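Local coordinates for methanol--corrinoid protein co-methyltransferase (Methanosarcina barkeri, PDB 2I2X) that transfers the methyl group of methanol to the cob(I)amide carried by its partner corrinoid protein, a zinc-dependent step of methanogenesis, at residues E197-D202 with A215-C220. Sequence-based numbering, arbitrary orientation.
Sequences ELIWTD and AGDTDC. With ZN (zinc ion), chain Q.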
loop_
_atom_site.group_PDB
_atom_site.type_symbol
_atom_site.label_atom_id
_atom_site.label_comp_id
_atom_site.label_asym_id
_atom_site.label_seq_id
_atom_site.Cartn_x
_atom_site.Cartn_y
_atom_site.Cartn_z
ATOM N N GLU A 197 9.899 30.732 -15.148
ATOM C CA GLU A 197 10.796 31.798 -14.716
ATOM C C GLU A 197 10.140 32.907 -13.870
ATOM O O GLU A 197 10.763 33.410 -12.950
ATOM C CB GLU A 197 11.565 32.384 -15.881
ATOM C CG GLU A 197 12.560 33.438 -15.412
ATOM C CD GLU A 197 12.998 34.379 -16.496
ATOM O OE1 GLU A 197 14.011 35.066 -16.258
ATOM O OE2 GLU A 197 12.342 34.418 -17.575
ATOM N N LEU A 198 8.891 33.256 -14.167
ATOM C CA LEU A 198 8.157 34.256 -13.394
ATOM C C LEU A 198 8.044 33.771 -11.963
ATOM O O LEU A 198 8.588 34.370 -11.025
ATOM C CB LEU A 198 6.739 34.424 -13.953
ATOM C CG LEU A 198 5.869 35.696 -13.846
ATOM C CD1 LEU A 198 4.421 35.307 -13.566
ATOM C CD2 LEU A 198 6.334 36.740 -12.833
ATOM N N ILE A 199 7.357 32.652 -11.796
ATOM C CA ILE A 199 7.018 32.170 -10.460
ATOM C C ILE A 199 8.228 31.785 -9.599
ATOM O O ILE A 199 8.268 32.108 -8.405
ATOM C CB ILE A 199 5.982 31.046 -10.544
ATOM C CG1 ILE A 199 6.556 29.847 -11.304
ATOM C CG2 ILE A 199 4.726 31.573 -11.244
ATOM C CD1 ILE A 199 5.647 28.665 -11.315
ATOM N N TRP A 200 9.227 31.143 -10.201
ATOM C CA TRP A 200 10.369 30.684 -9.405
ATOM C C TRP A 200 11.308 31.801 -8.931
ATOM O O TRP A 200 11.985 31.662 -7.918
ATOM C CB TRP A 200 11.080 29.484 -10.057
ATOM C CG TRP A 200 10.225 28.233 -9.821
ATOM C CD1 TRP A 200 9.365 27.628 -10.717
ATOM C CD2 TRP A 200 10.082 27.519 -8.581
ATOM N NE1 TRP A 200 8.716 26.579 -10.106
ATOM C CE2 TRP A 200 9.137 26.489 -8.800
ATOM C CE3 TRP A 200 10.682 27.636 -7.320
ATOM C CZ2 TRP A 200 8.778 25.575 -7.797
ATOM C CZ3 TRP A 200 10.328 26.713 -6.312
ATOM C CH2 TRP A 200 9.385 25.703 -6.564
ATOM N N THR A 201 11.308 32.929 -9.645
ATOM C CA THR A 201 12.032 34.094 -9.214
ATOM C C THR A 201 11.387 34.610 -7.947
ATOM O O THR A 201 12.059 34.876 -6.959
ATOM C CB THR A 201 11.990 35.155 -10.312
ATOM O OG1 THR A 201 12.680 34.634 -11.464
ATOM C CG2 THR A 201 12.632 36.492 -9.835
ATOM N N ASP A 202 10.077 34.745 -7.964
ATOM C CA ASP A 202 9.381 35.170 -6.783
ATOM C C ASP A 202 9.454 34.145 -5.650
ATOM O O ASP A 202 9.677 34.545 -4.492
ATOM C CB ASP A 202 7.941 35.472 -7.119
ATOM C CG ASP A 202 7.790 36.700 -7.982
ATOM O OD1 ASP A 202 8.688 37.590 -7.968
ATOM O OD2 ASP A 202 6.763 36.764 -8.687
ATOM N N ALA A 215 12.507 24.669 -3.320
ATOM C CA ALA A 215 12.837 23.294 -3.633
ATOM C C ALA A 215 12.764 22.914 -5.126
ATOM O O ALA A 215 13.732 22.403 -5.679
ATOM C CB ALA A 215 12.036 22.340 -2.757
ATOM N N GLY A 216 11.626 23.156 -5.772
ATOM C CA GLY A 216 11.481 22.910 -7.209
ATOM C C GLY A 216 10.073 22.471 -7.576
ATOM O O GLY A 216 9.243 22.243 -6.695
ATOM N N ASP A 217 9.844 22.321 -8.881
ATOM C CA ASP A 217 8.529 22.172 -9.544
ATOM C C ASP A 217 8.482 20.784 -10.208
ATOM O O ASP A 217 9.320 19.933 -9.923
ATOM C CB ASP A 217 8.447 23.254 -10.639
ATOM C CG ASP A 217 7.030 23.688 -10.965
ATOM O OD1 ASP A 217 6.190 22.857 -11.360
ATOM O OD2 ASP A 217 6.768 24.902 -10.876
ATOM N N THR A 218 7.536 20.569 -11.113
ATOM C CA THR A 218 7.352 19.276 -11.803
ATOM C C THR A 218 6.483 19.551 -12.959
ATOM O O THR A 218 5.438 20.212 -12.807
ATOM C CB THR A 218 6.307 18.368 -11.106
ATOM O OG1 THR A 218 6.574 18.252 -9.738
ATOM C CG2 THR A 218 6.261 17.026 -11.696
ATOM N N ASP A 219 6.808 18.917 -14.072
ATOM C CA ASP A 219 5.902 18.983 -15.185
ATOM C C ASP A 219 4.671 18.092 -15.115
ATOM O O ASP A 219 4.188 17.640 -16.172
ATOM C CB ASP A 219 6.598 18.740 -16.487
ATOM C CG ASP A 219 5.908 19.442 -17.615
ATOM O OD1 ASP A 219 5.477 20.611 -17.405
ATOM O OD2 ASP A 219 5.781 18.826 -18.695
ATOM N N CYS A 220 4.162 17.854 -13.905
ATOM C CA CYS A 220 3.016 16.972 -13.693
ATOM C C CYS A 220 1.831 17.273 -14.601
ATOM O O CYS A 220 1.230 16.372 -15.180
ATOM C CB CYS A 220 2.524 17.073 -12.267
ATOM S SG CYS A 220 1.677 15.516 -11.742
HETATM ZN ZN ZN Q . 2.154 15.765 -9.583
#
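The indole of Trp-200 meets the carboxylate of Asp-217 at its pyrrole edge: OD2 of Asp-217 lies in the ring plane, and the two flat groups are turned 67° against each other. Trp-200 NE1 donates to Asp-217 OD2 over 2.7 Å, and an N-H...O angle of 165° makes the bond nearly straight; the anti lone pair of OD2 receives it. On the benzo side Trp-200 CZ2 comes 3.4 Å from Gly-216 C, so the six-membered ring packs on bare backbone. The backbone angles of Gly-216 would push any side chain into the carbonyl O before it, so the position suits glycine. A chi1 of -153° puts CG of Asp-217 anti to the backbone N, which carries OD2 to the indole N-H, while OD1, again through its anti lone pair, accepts Thr-218 N at 2.7 Å. Ser-165 OG is hydrogen-bonded to OD2 and Arg-253 makes a salt bridge with OD1; with two partners on each oxygen the buried carboxylate is probably held against rotation. Ile-199 CD1 comes within 4.0 Å of Asp-217 OD2, a methyl beside a carboxylate oxygen. A phenylalanine in place of Trp-200 has no N-H to give, so the carboxylate of Asp-217 would probably be freer to turn, with a gap likely beside Gly-216. Three residues past Asp-217, Cys-220 SG binds zinc at 2.2 Å, with Glu-164 and Cys-269 as the other protein ligands. Helix 181-210 thus packs on the C-terminal end of the strand 213-216 that follows it, the helix-on-strand packing of the TIM barrel of MtaB; in this protein the loop after that strand leads to the zinc ligand Cys-220.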